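Local structure of metastasis-associated protein MTA1 (6G16) at residues 14-17 and 18-21; 28-31 and 32-35. The protein probably acts as a scaffold subunit of the NuRD chromatin-remodelling complex, its R1 region binding a histone chaperone of the RBBP4/RBBP7 type. One frame throughout, in Å; residues are numbered along the deposited sequence.

Contact 1 of 2, residues 14-17 and 18-21; sequences TTKL and TRIA
The R19 guanidinium lies between T14 O over one of its faces and K16 NZ over the opposite one. Because T14 O lies over the first face, it approaches R19 NH1 and NH2 at a poor angle for a hydrogen bond; the placement is approximate at this resolution. On the second, K16 runs alongside R19 and points the same way, with its chain bent about the CB-CG bond (chi2 -56°), which brings K16 NZ to 3.6 Å from R19 NH1. Two positive charges therefore sit close together at the beginning of a helix; a long, weak ion pair between R19 NE and an acidic side chain of the other protein may offset part of their repulsion.

T15 works at a different point, through its hydroxyl. OG1 stands between the backbone N and the carbonyl carbon (chi1 61°), where it accepts from T18 N over 3.1 Å at an N-H...O angle of 153°. T18 OG1 also donates to T15 OG1, at 2.7 Å. The hydroxyls of T14, T15 and T18 are all hydrogen-bonded to the backbone of the other protein chain too, and T14 CG2 packs 3.6 Å from T18 CB, the two side chains crossing at about a right angle.

Further along, L17 CD2 meets I20 CD1 at 3.7 Å, while L17 and A21 touch C51 of helix 44-53 and an aromatic side chain of the other protein. The backbone bond from R19 N to T15 O, 2.9 Å, completes the first turn. With T15 as N-cap, its side chain holding T18 N, this is the capped amino end of helix 16-24, set directly against the partner protein.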
loop_
_atom_site.group_PDB
_atom_site.type_symbol
_atom_site.label_atom_id
_atom_site.label_comp_id
_atom_site.label_asym_id
_atom_site.label_seq_id
_atom_site.Cartn_x
_atom_site.Cartn_y
_atom_site.Cartn_z
ATOM N N THR B 14 6.024 19.563 -9.092
ATOM C CA THR B 14 6.838 19.757 -10.297
ATOM C C THR B 14 6.262 20.872 -11.117
ATOM O O THR B 14 5.048 20.909 -11.276
ATOM C CB THR B 14 6.884 18.487 -11.162
ATOM O OG1 THR B 14 7.600 17.474 -10.463
ATOM C CG2 THR B 14 7.615 18.735 -12.457
ATOM N N THR B 15 7.122 21.761 -11.635
ATOM C CA THR B 15 6.651 22.955 -12.389
ATOM C C THR B 15 6.090 22.604 -13.772
ATOM O O THR B 15 6.539 21.644 -14.430
ATOM C CB THR B 15 7.780 23.947 -12.662
ATOM O OG1 THR B 15 8.784 23.288 -13.457
ATOM C CG2 THR B 15 8.394 24.465 -11.350
ATOM N N LYS B 16 5.159 23.432 -14.234
ATOM C CA LYS B 16 4.543 23.253 -15.551
ATOM C C LYS B 16 5.594 23.176 -16.635
ATOM O O LYS B 16 5.469 22.388 -17.565
ATOM C CB LYS B 16 3.554 24.376 -15.857
ATOM C CG LYS B 16 2.400 24.520 -14.861
ATOM C CD LYS B 16 1.567 23.250 -14.668
ATOM C CE LYS B 16 0.957 23.200 -13.272
ATOM N NZ LYS B 16 -0.142 22.203 -13.182
ATOM N N LEU B 17 6.642 23.971 -16.499
ATOM C CA LEU B 17 7.736 23.937 -17.470
ATOM C C LEU B 17 8.452 22.571 -17.470
ATOM O O LEU B 17 8.799 22.027 -18.532
ATOM C CB LEU B 17 8.722 25.094 -17.221
ATOM C CG LEU B 17 9.733 25.491 -18.325
ATOM C CD1 LEU B 17 10.842 24.466 -18.553
ATOM C CD2 LEU B 17 9.053 25.816 -19.650
ATOM N N THR B 18 8.681 22.010 -16.287
ATOM C CA THR B 18 9.343 20.714 -16.244
ATOM C C THR B 18 8.432 19.657 -16.861
ATOM O O THR B 18 8.916 18.802 -17.602
ATOM C CB THR B 18 9.810 20.330 -14.837
ATOM O OG1 THR B 18 10.547 21.426 -14.270
ATOM C CG2 THR B 18 10.746 19.103 -14.900
ATOM N N ARG B 19 7.123 19.750 -16.606
ATOM C CA ARG B 19 6.166 18.815 -17.190
ATOM C C ARG B 19 6.209 18.805 -18.714
ATOM O O ARG B 19 6.240 17.730 -19.334
ATOM C CB ARG B 19 4.743 19.109 -16.739
ATOM C CG ARG B 19 4.497 18.893 -15.271
ATOM C CD ARG B 19 3.010 18.681 -14.982
ATOM N NE ARG B 19 2.794 18.458 -13.556
ATOM C CZ ARG B 19 2.859 19.404 -12.615
ATOM N NH1 ARG B 19 3.103 20.684 -12.943
ATOM N NH2 ARG B 19 2.681 19.080 -11.326
ATOM N N ILE B 20 6.207 19.987 -19.321
ATOM C CA ILE B 20 6.288 20.078 -20.793
ATOM C C ILE B 20 7.672 19.714 -21.322
ATOM O O ILE B 20 7.788 19.146 -22.408
ATOM C CB ILE B 20 5.808 21.443 -21.355
ATOM C CG1 ILE B 20 6.705 22.605 -20.871
ATOM C CG2 ILE B 20 4.309 21.627 -21.034
ATOM C CD1 ILE B 20 5.964 23.917 -20.554
ATOM N N ALA B 21 8.714 20.008 -20.558
ATOM C CA ALA B 21 10.046 19.577 -20.944
ATOM C C ALA B 21 10.138 18.046 -21.060
ATOM O O ALA B 21 10.793 17.522 -21.965
ATOM C CB ALA B 21 11.079 20.091 -19.951
#

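Contact 2 of 2, residues 28-31 and 32-35; sequences ILRP and WHAA
W32 lays one face of its indole over the backbone of R30: R30 CA stands 4.0 Å from the centroid of the six-membered ring, almost on its normal, a CH-pi contact. R30 CB and CG follow beneath CZ2, and P31 CD reaches W32 CE3 at 3.6 Å. The ring gets there because CG lies between the backbone N and the carbonyl carbon (chi1 57°), turning the indole back over the preceding residues.

H33 takes the end of the same arginine. The guanidinium lies flat on the imidazole with centres 3.9 Å apart and planes at 20°, and NH2 sits over the middle of the ring; the two side chains run side by side. H33 ND1 is hydrogen-bonded to an acidic side chain of the other protein. An alanine here would remove the ring, and R30 would probably lose its flat stacking surface while the acidic group across the interface lost its hydrogen-bond partner.

R30 itself is the junction of two helices: its positive phi (58°) takes the chain out of helix 26-29, and it is the N-cap residue of the short helix 31-34, which P31 begins.

A34 N closes that turn with a nearly straight bond to R30 O, 2.9 Å long and in the carbonyl plane, and A34 CB faces L29 CD1 at 4.4 Å. A35 N then bonds to P31 O at 2.7 Å, while its backbone also hydrogen-bonds to the other protein.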
loop_
_atom_site.group_PDB
_atom_site.type_symbol
_atom_site.label_atom_id
_atom_site.label_comp_id
_atom_site.label_asym_id
_atom_site.label_seq_id
_atom_site.Cartn_x
_atom_site.Cartn_y
_atom_site.Cartn_z
ATOM N N ILE B 28 15.280 12.040 -25.036
ATOM C CA ILE B 28 16.424 12.145 -24.134
ATOM C C ILE B 28 16.121 11.543 -22.755
ATOM O O ILE B 28 16.875 10.729 -22.239
ATOM C CB ILE B 28 16.849 13.603 -23.957
ATOM C CG1 ILE B 28 17.370 14.123 -25.311
ATOM C CG2 ILE B 28 17.945 13.708 -22.886
ATOM C CD1 ILE B 28 17.874 15.564 -25.313
ATOM N N LEU B 29 15.011 11.961 -22.169
ATOM C CA LEU B 29 14.575 11.467 -20.872
ATOM C C LEU B 29 14.276 9.974 -20.859
ATOM O O LEU B 29 14.692 9.284 -19.957
ATOM C CB LEU B 29 13.332 12.241 -20.432
ATOM C CG LEU B 29 12.613 11.782 -19.177
ATOM C CD1 LEU B 29 13.538 11.770 -17.967
ATOM C CD2 LEU B 29 11.433 12.706 -18.960
ATOM N N ARG B 30 13.525 9.500 -21.842
ATOM C CA ARG B 30 13.153 8.088 -21.977
ATOM C C ARG B 30 12.399 7.624 -20.728
ATOM O O ARG B 30 12.891 6.779 -19.984
ATOM C CB ARG B 30 14.393 7.211 -22.256
ATOM C CG ARG B 30 15.114 7.552 -23.546
ATOM C CD ARG B 30 16.515 6.978 -23.564
ATOM N NE ARG B 30 16.521 5.518 -23.441
ATOM C CZ ARG B 30 17.399 4.802 -22.736
ATOM N NH1 ARG B 30 18.377 5.392 -22.045
ATOM N NH2 ARG B 30 17.278 3.472 -22.692
ATOM N N PRO B 31 11.214 8.197 -20.478
ATOM C CA PRO B 31 10.483 7.970 -19.217
ATOM C C PRO B 31 10.217 6.508 -18.881
ATOM O O PRO B 31 10.265 6.134 -17.716
ATOM C CB PRO B 31 9.135 8.696 -19.439
ATOM C CG PRO B 31 9.313 9.576 -20.616
ATOM C CD PRO B 31 10.426 8.990 -21.438
ATOM N N TRP B 32 9.895 5.720 -19.903
ATOM C CA TRP B 32 9.673 4.277 -19.779
ATOM C C TRP B 32 10.882 3.587 -19.129
ATOM O O TRP B 32 10.730 2.679 -18.300
ATOM C CB TRP B 32 9.342 3.652 -21.150
ATOM C CG TRP B 32 10.403 3.877 -22.232
ATOM C CD1 TRP B 32 11.500 3.106 -22.474
ATOM C CD2 TRP B 32 10.449 4.959 -23.194
ATOM N NE1 TRP B 32 12.227 3.636 -23.526
ATOM C CE2 TRP B 32 11.605 4.771 -23.981
ATOM C CE3 TRP B 32 9.621 6.064 -23.461
ATOM C CZ2 TRP B 32 11.962 5.645 -25.022
ATOM C CZ3 TRP B 32 9.976 6.935 -24.491
ATOM C CH2 TRP B 32 11.138 6.717 -25.261
ATOM N N HIS B 33 12.070 4.053 -19.498
ATOM C CA HIS B 33 13.345 3.549 -18.982
ATOM C C HIS B 33 13.676 4.149 -17.620
ATOM O O HIS B 33 13.958 3.422 -16.676
ATOM C CB HIS B 33 14.443 3.854 -20.001
ATOM C CG HIS B 33 15.817 3.520 -19.536
ATOM N ND1 HIS B 33 16.312 2.237 -19.526
ATOM C CD2 HIS B 33 16.816 4.308 -19.081
ATOM C CE1 HIS B 33 17.552 2.244 -19.071
ATOM N NE2 HIS B 33 17.882 3.489 -18.794
ATOM N N ALA B 34 13.630 5.474 -17.527
ATOM C CA ALA B 34 13.828 6.195 -16.250
ATOM C C ALA B 34 12.896 5.747 -15.127
ATOM O O ALA B 34 13.301 5.665 -13.977
ATOM C CB ALA B 34 13.671 7.682 -16.464
ATOM N N ALA B 35 11.656 5.427 -15.470
ATOM C CA ALA B 35 10.680 4.997 -14.475
ATOM C C ALA B 35 11.070 3.724 -13.750
ATOM O O ALA B 35 10.565 3.472 -12.646
ATOM C CB ALA B 35 9.318 4.829 -15.095
#

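How the contacts relate
Contact 1 comes first along the chain and closes before contact 2 opens. Their centres are 15 Å apart and their nearest atoms about 6 Å, so the two do not touch. Residues 14-21 lead into and form most of helix 16-24, which helix 26-29 follows; residues 28-35 run from the end of helix 26-29 through helix 31-34. Both groups rest in part on helix 44-53, reached by L17 and A21 from contact 1 and by I28 and L29 from contact 2. Each also meets the other protein of the assembly, consistent with a partner-binding surface in the MTA R1 domain built from successive short helices.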